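Benzoate transport porin BenP (Acinetobacter baumannii AB307-0294, PDB 5DL8) probably forms a beta-barrel channel of the OprD porin family across the outer membrane, through which small solutes such as benzoate may diffuse. Local coordinates at residues S49-A54 and T97-N102; L137-V142 and Y226-V231; K184-T189 and D198-I203. One frame throughout, in Å; residues are numbered along the deposited sequence.

Contact 1 (S49-A54 and T97-N102); sequences SWSQAA and TVLPFN
The barrel wall of this OprD-family porin meets, at one end of strand 47-65, the connection that leaves strand 72-87 and returns to the wall through 101-102, and Leu99 of that connection lies over two serines of the strand. Its two methyl groups divide the work: CD1 comes to 3.6 Å from Ser49 OG and also reaches that residue's CB, while CD2 settles against Ser51, 3.9 Å from its OG. The two serines, two positions apart on an extended strand, face the same way, so one forked leucine can cover both. Val98 adds a lighter touch, its CB 3.9 Å from Ser49 OG. In both serines OG sits between the backbone N and the carbonyl carbon (chi1 55° and 58°), a torsion that keeps each hydroxyl close to its own backbone. Serine suits these places because it is small enough to let the leucine close in, yet carries a polar end that finds a partner beyond the apolar contact: Ser49 OG bonds to Asp96 OD2, and Ser51 OG to Gln147 NE2. Asp96 uses its other oxygen, OD1, to accept from the backbone N atoms of Val98 and Leu99, and so ties the turn to the strand. Between the segments themselves the contact is van der Waals in kind; the buried hydroxyls are satisfied by Asp96 and Gln147, which lets Leu99 pack against both and Val98 against Ser49.

Contact 2 (L137-V142 and Y226-V231); sequences LPVTAV and YNKHYV
Lys228 lays the end of its aliphatic chain along Val139, with CD only 3.4 Å from Val139 CG2, a tight carbon pair, and CE following at 3.7 Å from the same methyl. The two side chains run past each other in opposite directions. CG of Lys228 stands anti to the backbone N (chi1 174°) and the chain stays extended until it bends at its last torsion (chi4 75°), where NZ turns to a hydrogen bond with Tyr293 OH; a weak, long ion pair to Glu302 accompanies it. Next to this, Pro138 meets Tyr230: its CG lies 3.9 Å from CD2 of the ring, the side chains crossing at about a right angle. Proline leads into the turn, whose reversal comes at Val139 (phi 64°), and offers a compact, rigid carbon surface that also packs on Tyr218 of the neighbouring strand 213-222. Tyr230 is held at its far end by Lys249, through its OH. Glu302 further receives the backbone N of Val139, so one carboxylate serves the loop and probably favours the nearby ammonium. Lysine and tyrosine thus spend their carbon parts on the inward-folded loop 137-142, while the buried ammonium and the tyrosine hydroxyl keep polar partners beyond it.

Contact 3 (K184-T189 and D198-I203); sequences KKFSFT and DGLNYI
Lys185 NZ and Asp198 OD1 form a salt bridge, the nitrogen 3.2 Å from the oxygen and lying nearly in line with its C-O bond. The two side chains lie alongside, pointing the same way, and the lysine reaches its partner with a chain fully extended beyond CG. One residue on, the character changes: Phe186 brings CE2 of its ring to 3.9 Å from Leu200 CB, the side chains meeting at a slant. A charged pair suits the more exposed margin, a phenylalanine and a leucine the covered interior. Further out, the ring of Phe186 is also packed against Leu222 of strand 213-222 and against Val172 and Val175 of strand 165-176, and Leu200 likewise touches Leu222 and Tyr218, so both belong to a larger apolar cluster. Gly199 joins Asp198 to Leu200 and the strand that follows, with an extended backbone (phi 167°, psi 164°) that glycine takes easily because it has no CB to crowd the carbonyl O of Asp198; its own N bonds to Ser197 OG. Backbone bonding of Phe186 with Ser197 joins the bases of the excursion. Strands 187-190 and 193-196 pair as a beta hairpin that begins within segment 184-189. The contact thus closes the base of a long loop, carrying its own hairpin, between barrel strands 165-176 and 200-210; long loops joining barrel strands are common in porins.

Overall arrangement
Contact 1 comes first along the chain and is complete before the others begin; contact 3 (184-189 with 198-203) falls within the span that contact 2 (137-142 with 226-231) brings together. Centres of contacts 2 and 3 are 11 Å apart and the two touch, Leu137 packing on Tyr202 and Thr140 on Leu200, so loop 137-142 lies against strands 200-210 and 226-238; Thr140 also touches Phe186. Contact 1 stands apart, its centre 27 Å from that of contact 2, on the opposite side of the chain's centre, and 24 Å from that of contact 3. Contacts 2 and 3 bring loop segments against the barrel wall, consistent with the inward-folded loops that narrow porin channels.

Contact 1 (S49-A54 and T97-N102)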
loop_
_atom_site.group_PDB
_atom_site.type_symbol
_atom_site.label_atom_id
_atom_site.label_comp_id
_atom_site.label_asym_id
_atom_site.label_seq_id
_atom_site.Cartn_x
_atom_site.Cartn_y
_atom_site.Cartn_z
ATOM N N SER A 49 -11.654 -14.020 7.728
ATOM C CA SER A 49 -11.416 -15.397 7.279
ATOM C C SER A 49 -10.016 -15.910 7.774
ATOM O O SER A 49 -9.140 -15.123 8.293
ATOM C CB SER A 49 -11.395 -15.419 5.742
ATOM O OG SER A 49 -10.424 -14.460 5.242
ATOM N N TRP A 50 -9.858 -17.201 7.501
ATOM C CA TRP A 50 -8.694 -18.012 7.680
ATOM C C TRP A 50 -8.510 -18.562 6.306
ATOM O O TRP A 50 -9.439 -19.218 5.737
ATOM C CB TRP A 50 -8.935 -19.220 8.695
ATOM C CG TRP A 50 -7.671 -19.929 9.073
ATOM C CD1 TRP A 50 -6.416 -19.351 9.198
ATOM C CD2 TRP A 50 -7.496 -21.317 9.295
ATOM N NE1 TRP A 50 -5.503 -20.293 9.507
ATOM C CE2 TRP A 50 -6.131 -21.514 9.570
ATOM C CE3 TRP A 50 -8.365 -22.416 9.296
ATOM C CZ2 TRP A 50 -5.597 -22.750 9.871
ATOM C CZ3 TRP A 50 -7.846 -23.705 9.545
ATOM C CH2 TRP A 50 -6.438 -23.852 9.825
ATOM N N SER A 51 -7.299 -18.358 5.797
ATOM C CA SER A 51 -6.942 -18.851 4.464
ATOM C C SER A 51 -5.502 -19.310 4.365
ATOM O O SER A 51 -4.660 -18.821 5.164
ATOM C CB SER A 51 -7.288 -17.811 3.385
ATOM O OG SER A 51 -6.655 -16.583 3.604
ATOM N N GLN A 52 -5.262 -20.230 3.412
ATOM C CA GLN A 52 -3.900 -20.673 3.038
ATOM C C GLN A 52 -3.669 -20.370 1.578
ATOM O O GLN A 52 -4.565 -20.672 0.766
ATOM C CB GLN A 52 -3.690 -22.171 3.252
ATOM C CG GLN A 52 -2.349 -22.695 2.847
ATOM C CD GLN A 52 -1.247 -22.124 3.764
ATOM O OE1 GLN A 52 -1.346 -22.177 4.999
ATOM N NE2 GLN A 52 -0.220 -21.561 3.174
ATOM N N ALA A 53 -2.493 -19.762 1.276
ATOM C CA ALA A 53 -2.135 -19.348 -0.080
ATOM C C ALA A 53 -0.756 -19.877 -0.461
ATOM O O ALA A 53 0.077 -20.156 0.415
ATOM C CB ALA A 53 -2.135 -17.814 -0.203
ATOM N N ALA A 54 -0.571 -20.072 -1.768
ATOM C CA ALA A 54 0.708 -20.374 -2.405
ATOM C C ALA A 54 0.826 -19.461 -3.666
ATOM O O ALA A 54 -0.156 -19.245 -4.351
ATOM C CB ALA A 54 0.842 -21.822 -2.806
ATOM N N THR A 97 -13.136 -8.158 3.083
ATOM C CA THR A 97 -12.085 -7.353 2.425
ATOM C C THR A 97 -10.781 -8.025 2.223
ATOM O O THR A 97 -9.774 -7.291 1.887
ATOM C CB THR A 97 -11.770 -5.912 3.075
ATOM O OG1 THR A 97 -10.872 -6.124 4.147
ATOM C CG2 THR A 97 -13.081 -5.140 3.598
ATOM N N VAL A 98 -10.785 -9.375 2.351
ATOM C CA VAL A 98 -9.597 -10.206 2.194
ATOM C C VAL A 98 -9.709 -11.057 0.984
ATOM O O VAL A 98 -8.738 -11.191 0.177
ATOM C CB VAL A 98 -9.337 -11.145 3.427
ATOM C CG1 VAL A 98 -8.000 -11.857 3.259
ATOM C CG2 VAL A 98 -9.273 -10.286 4.691
ATOM N N LEU A 99 -10.871 -11.714 0.907
ATOM C CA LEU A 99 -11.167 -12.656 -0.153
ATOM C C LEU A 99 -12.357 -12.103 -0.886
ATOM O O LEU A 99 -13.083 -11.306 -0.338
ATOM C CB LEU A 99 -11.544 -14.105 0.363
ATOM C CG LEU A 99 -10.659 -14.706 1.482
ATOM C CD1 LEU A 99 -11.323 -16.006 2.108
ATOM C CD2 LEU A 99 -9.206 -14.988 1.075
ATOM N N PRO A 100 -12.576 -12.539 -2.124
ATOM C CA PRO A 100 -13.752 -12.011 -2.806
ATOM C C PRO A 100 -15.017 -12.346 -2.011
ATOM O O PRO A 100 -15.007 -13.372 -1.210
ATOM C CB PRO A 100 -13.789 -12.818 -4.127
ATOM C CG PRO A 100 -12.398 -13.307 -4.319
ATOM C CD PRO A 100 -11.799 -13.445 -2.960
ATOM N N PHE A 101 -16.068 -11.615 -2.319
ATOM C CA PHE A 101 -17.330 -11.836 -1.744
ATOM C C PHE A 101 -18.399 -11.773 -2.811
ATOM O O PHE A 101 -18.478 -10.831 -3.589
ATOM C CB PHE A 101 -17.592 -10.808 -0.660
ATOM C CG PHE A 101 -18.969 -10.935 0.020
ATOM C CD1 PHE A 101 -19.215 -12.000 0.914
ATOM C CD2 PHE A 101 -19.972 -9.927 -0.157
ATOM C CE1 PHE A 101 -20.455 -12.100 1.557
ATOM C CE2 PHE A 101 -21.216 -10.035 0.496
ATOM C CZ PHE A 101 -21.442 -11.109 1.363
ATOM N N ASN A 102 -19.197 -12.793 -2.924
ATOM C CA ASN A 102 -20.288 -12.692 -3.922
ATOM C C ASN A 102 -21.482 -12.001 -3.198
ATOM O O ASN A 102 -22.119 -12.573 -2.237
ATOM C CB ASN A 102 -20.589 -14.083 -4.443
ATOM C CG ASN A 102 -21.688 -14.108 -5.541
ATOM O OD1 ASN A 102 -22.369 -13.159 -5.777
ATOM N ND2 ASN A 102 -21.868 -15.265 -6.133
#

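Contact 2 (L137-V142 and Y226-V231)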
loop_
_atom_site.group_PDB
_atom_site.type_symbol
_atom_site.label_atom_id
_atom_site.label_comp_id
_atom_site.label_asym_id
_atom_site.label_seq_id
_atom_site.Cartn_x
_atom_site.Cartn_y
_atom_site.Cartn_z
ATOM N N LEU A 137 3.590 3.687 -5.741
ATOM C CA LEU A 137 3.305 5.090 -5.950
ATOM C C LEU A 137 2.134 5.541 -5.141
ATOM O O LEU A 137 1.275 4.739 -4.670
ATOM C CB LEU A 137 2.937 5.312 -7.416
ATOM C CG LEU A 137 4.167 5.090 -8.358
ATOM C CD1 LEU A 137 3.664 4.869 -9.747
ATOM C CD2 LEU A 137 5.236 6.185 -8.354
ATOM N N PRO A 138 2.012 6.844 -4.991
ATOM C CA PRO A 138 0.686 7.404 -4.603
ATOM C C PRO A 138 -0.501 6.881 -5.477
ATOM O O PRO A 138 -0.334 6.604 -6.679
ATOM C CB PRO A 138 0.911 8.859 -4.911
ATOM C CG PRO A 138 2.423 9.012 -4.506
ATOM C CD PRO A 138 3.011 7.880 -5.227
ATOM N N VAL A 139 -1.681 6.766 -4.914
ATOM C CA VAL A 139 -2.729 6.031 -5.507
ATOM C C VAL A 139 -2.549 4.459 -5.706
ATOM O O VAL A 139 -3.435 3.704 -5.315
ATOM C CB VAL A 139 -3.146 6.583 -6.953
ATOM C CG1 VAL A 139 -4.521 5.958 -7.317
ATOM C CG2 VAL A 139 -3.216 8.125 -7.032
ATOM N N THR A 140 -1.456 4.031 -6.395
ATOM C CA THR A 140 -1.243 2.679 -6.790
ATOM C C THR A 140 -0.065 2.150 -6.007
ATOM O O THR A 140 1.100 2.298 -6.440
ATOM C CB THR A 140 -1.034 2.622 -8.309
ATOM O OG1 THR A 140 0.103 3.356 -8.664
ATOM C CG2 THR A 140 -2.301 3.172 -9.070
ATOM N N ALA A 141 -0.254 1.587 -4.836
ATOM C CA ALA A 141 0.946 1.116 -4.035
ATOM C C ALA A 141 1.084 -0.416 -3.939
ATOM O O ALA A 141 0.284 -1.163 -4.521
ATOM C CB ALA A 141 0.898 1.712 -2.611
ATOM N N VAL A 142 2.097 -0.882 -3.207
ATOM C CA VAL A 142 2.127 -2.285 -2.659
ATOM C C VAL A 142 0.859 -2.515 -1.758
ATOM O O VAL A 142 0.797 -1.665 -0.810
ATOM C CB VAL A 142 3.401 -2.425 -1.743
ATOM C CG1 VAL A 142 3.627 -3.886 -1.260
ATOM C CG2 VAL A 142 4.624 -1.800 -2.446
ATOM N N TYR A 226 -11.088 12.152 -10.457
ATOM C CA TYR A 226 -10.367 13.241 -9.781
ATOM C C TYR A 226 -8.885 13.268 -10.211
ATOM O O TYR A 226 -8.299 12.288 -10.740
ATOM C CB TYR A 226 -10.558 13.186 -8.251
ATOM C CG TYR A 226 -10.015 11.912 -7.535
ATOM C CD1 TYR A 226 -8.692 11.833 -7.095
ATOM C CD2 TYR A 226 -10.867 10.835 -7.215
ATOM C CE1 TYR A 226 -8.189 10.652 -6.456
ATOM C CE2 TYR A 226 -10.425 9.708 -6.581
ATOM C CZ TYR A 226 -9.103 9.591 -6.224
ATOM O OH TYR A 226 -8.684 8.464 -5.552
ATOM N N ASN A 227 -8.324 14.423 -10.010
ATOM C CA ASN A 227 -6.895 14.706 -10.259
ATOM C C ASN A 227 -6.158 14.930 -8.985
ATOM O O ASN A 227 -6.645 15.561 -8.075
ATOM C CB ASN A 227 -6.816 15.917 -11.186
ATOM C CG ASN A 227 -7.445 15.606 -12.552
ATOM O OD1 ASN A 227 -7.345 14.477 -13.055
ATOM N ND2 ASN A 227 -8.173 16.560 -13.102
ATOM N N LYS A 228 -5.004 14.347 -8.862
ATOM C CA LYS A 228 -4.282 14.368 -7.586
ATOM C C LYS A 228 -2.848 14.841 -7.763
ATOM O O LYS A 228 -2.128 14.379 -8.641
ATOM C CB LYS A 228 -4.343 13.007 -6.984
ATOM C CG LYS A 228 -3.544 12.747 -5.710
ATOM C CD LYS A 228 -3.522 11.230 -5.589
ATOM C CE LYS A 228 -2.973 10.604 -4.286
ATOM N NZ LYS A 228 -3.867 10.666 -3.080
ATOM N N HIS A 229 -2.472 15.801 -6.930
ATOM C CA HIS A 229 -1.037 16.261 -6.782
ATOM C C HIS A 229 -0.485 15.819 -5.397
ATOM O O HIS A 229 -1.168 15.928 -4.359
ATOM C CB HIS A 229 -0.875 17.800 -6.907
ATOM C CG HIS A 229 -1.302 18.356 -8.212
ATOM N ND1 HIS A 229 -0.401 18.798 -9.173
ATOM C CD2 HIS A 229 -2.534 18.610 -8.711
ATOM C CE1 HIS A 229 -1.067 19.225 -10.233
ATOM N NE2 HIS A 229 -2.357 19.140 -9.978
ATOM N N TYR A 230 0.768 15.393 -5.412
ATOM C CA TYR A 230 1.498 15.065 -4.233
ATOM C C TYR A 230 2.913 15.650 -4.306
ATOM O O TYR A 230 3.619 15.500 -5.299
ATOM C CB TYR A 230 1.580 13.498 -4.173
ATOM C CG TYR A 230 2.632 12.997 -3.169
ATOM C CD1 TYR A 230 2.356 13.039 -1.844
ATOM C CD2 TYR A 230 3.856 12.538 -3.548
ATOM C CE1 TYR A 230 3.239 12.622 -0.866
ATOM C CE2 TYR A 230 4.823 12.093 -2.593
ATOM C CZ TYR A 230 4.442 12.077 -1.231
ATOM O OH TYR A 230 5.212 11.698 -0.163
ATOM N N VAL A 231 3.325 16.290 -3.230
ATOM C CA VAL A 231 4.730 16.682 -2.991
ATOM C C VAL A 231 5.163 16.079 -1.678
ATOM O O VAL A 231 4.541 16.296 -0.566
ATOM C CB VAL A 231 4.963 18.207 -2.920
ATOM C CG1 VAL A 231 6.459 18.533 -2.851
ATOM C CG2 VAL A 231 4.553 18.854 -4.192
#

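Contact 3 (K184-T189 and D198-I203)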
loop_
_atom_site.group_PDB
_atom_site.type_symbol
_atom_site.label_atom_id
_atom_site.label_comp_id
_atom_site.label_asym_id
_atom_site.label_seq_id
_atom_site.Cartn_x
_atom_site.Cartn_y
_atom_site.Cartn_z
ATOM N N LYS A 184 -9.992 -5.027 -13.290
ATOM C CA LYS A 184 -11.181 -4.180 -13.590
ATOM C C LYS A 184 -10.766 -2.691 -13.596
ATOM O O LYS A 184 -9.701 -2.294 -13.016
ATOM C CB LYS A 184 -12.253 -4.427 -12.477
ATOM C CG LYS A 184 -11.755 -3.805 -11.139
ATOM C CD LYS A 184 -12.367 -4.268 -9.817
ATOM C CE LYS A 184 -13.826 -4.064 -9.856
ATOM N NZ LYS A 184 -14.327 -4.862 -8.732
ATOM N N LYS A 185 -11.657 -1.876 -14.151
ATOM C CA LYS A 185 -11.489 -0.426 -14.101
ATOM C C LYS A 185 -11.485 0.111 -12.693
ATOM O O LYS A 185 -12.225 -0.412 -11.826
ATOM C CB LYS A 185 -12.603 0.284 -14.864
ATOM C CG LYS A 185 -12.413 0.106 -16.350
ATOM C CD LYS A 185 -13.593 0.605 -17.209
ATOM C CE LYS A 185 -13.201 0.531 -18.674
ATOM N NZ LYS A 185 -14.353 1.133 -19.359
ATOM N N PHE A 186 -10.700 1.158 -12.463
ATOM C CA PHE A 186 -10.779 1.939 -11.215
ATOM C C PHE A 186 -12.124 2.544 -11.046
ATOM O O PHE A 186 -12.798 2.833 -12.050
ATOM C CB PHE A 186 -9.795 3.162 -11.299
ATOM C CG PHE A 186 -8.300 2.812 -11.197
ATOM C CD1 PHE A 186 -7.738 2.500 -9.985
ATOM C CD2 PHE A 186 -7.489 2.782 -12.332
ATOM C CE1 PHE A 186 -6.388 2.111 -9.894
ATOM C CE2 PHE A 186 -6.170 2.478 -12.242
ATOM C CZ PHE A 186 -5.598 2.136 -11.028
ATOM N N SER A 187 -12.535 2.782 -9.806
ATOM C CA SER A 187 -13.802 3.430 -9.631
ATOM C C SER A 187 -13.881 4.265 -8.348
ATOM O O SER A 187 -13.071 4.103 -7.453
ATOM C CB SER A 187 -14.980 2.386 -9.662
ATOM O OG SER A 187 -14.828 1.324 -8.694
ATOM N N PHE A 188 -14.871 5.149 -8.259
ATOM C CA PHE A 188 -15.164 5.839 -7.024
ATOM C C PHE A 188 -16.686 5.757 -6.814
ATOM O O PHE A 188 -17.533 5.974 -7.755
ATOM C CB PHE A 188 -14.655 7.285 -7.105
ATOM C CG PHE A 188 -14.806 8.092 -5.837
ATOM C CD1 PHE A 188 -13.784 8.137 -4.866
ATOM C CD2 PHE A 188 -15.903 8.888 -5.626
ATOM C CE1 PHE A 188 -13.928 8.928 -3.710
ATOM C CE2 PHE A 188 -16.063 9.626 -4.457
ATOM C CZ PHE A 188 -15.068 9.676 -3.498
ATOM N N THR A 189 -17.010 5.614 -5.540
ATOM C CA THR A 189 -18.358 5.433 -5.080
ATOM C C THR A 189 -18.777 6.500 -4.043
ATOM O O THR A 189 -18.071 6.748 -3.063
ATOM C CB THR A 189 -18.487 3.930 -4.545
ATOM O OG1 THR A 189 -18.274 3.032 -5.666
ATOM C CG2 THR A 189 -19.840 3.677 -4.018
ATOM N N ASP A 198 -11.981 5.301 -17.252
ATOM C CA ASP A 198 -11.179 4.708 -18.329
ATOM C C ASP A 198 -9.677 4.601 -18.046
ATOM O O ASP A 198 -8.972 3.784 -18.657
ATOM C CB ASP A 198 -11.438 5.389 -19.660
ATOM C CG ASP A 198 -12.862 5.130 -20.186
ATOM O OD1 ASP A 198 -13.545 4.180 -19.748
ATOM O OD2 ASP A 198 -13.311 5.875 -21.047
ATOM N N GLY A 199 -9.156 5.339 -17.100
ATOM C CA GLY A 199 -7.743 5.141 -16.790
ATOM C C GLY A 199 -7.109 6.204 -15.932
ATOM O O GLY A 199 -7.652 7.302 -15.795
ATOM N N LEU A 200 -5.938 5.836 -15.388
ATOM C CA LEU A 200 -5.090 6.675 -14.602
ATOM C C LEU A 200 -3.866 7.003 -15.437
ATOM O O LEU A 200 -3.105 6.105 -15.779
ATOM C CB LEU A 200 -4.660 5.905 -13.328
ATOM C CG LEU A 200 -3.631 6.571 -12.485
ATOM C CD1 LEU A 200 -4.110 7.937 -12.005
ATOM C CD2 LEU A 200 -3.305 5.747 -11.249
ATOM N N ASN A 201 -3.650 8.289 -15.703
ATOM C CA ASN A 201 -2.454 8.795 -16.412
ATOM C C ASN A 201 -1.644 9.511 -15.359
ATOM O O ASN A 201 -2.165 10.372 -14.636
ATOM C CB ASN A 201 -2.850 9.791 -17.533
ATOM C CG ASN A 201 -3.971 9.242 -18.431
ATOM O OD1 ASN A 201 -3.795 8.245 -19.116
ATOM N ND2 ASN A 201 -5.110 9.920 -18.442
ATOM N N TYR A 202 -0.404 9.118 -15.215
ATOM C CA TYR A 202 0.410 9.664 -14.112
ATOM C C TYR A 202 1.837 10.069 -14.526
ATOM O O TYR A 202 2.358 9.563 -15.493
ATOM C CB TYR A 202 0.446 8.674 -12.887
ATOM C CG TYR A 202 1.324 7.490 -13.052
ATOM C CD1 TYR A 202 2.666 7.510 -12.608
ATOM C CD2 TYR A 202 0.832 6.306 -13.593
ATOM C CE1 TYR A 202 3.485 6.424 -12.744
ATOM C CE2 TYR A 202 1.699 5.221 -13.744
ATOM C CZ TYR A 202 3.003 5.273 -13.334
ATOM O OH TYR A 202 3.816 4.141 -13.482
ATOM N N ILE A 203 2.438 10.938 -13.729
ATOM C CA ILE A 203 3.916 11.252 -13.758
ATOM C C ILE A 203 4.423 11.272 -12.331
ATOM O O ILE A 203 3.709 11.762 -11.405
ATOM C CB ILE A 203 4.287 12.487 -14.632
ATOM C CG1 ILE A 203 5.740 13.008 -14.429
ATOM C CG2 ILE A 203 3.335 13.600 -14.389
ATOM C CD1 ILE A 203 6.310 13.697 -15.676
#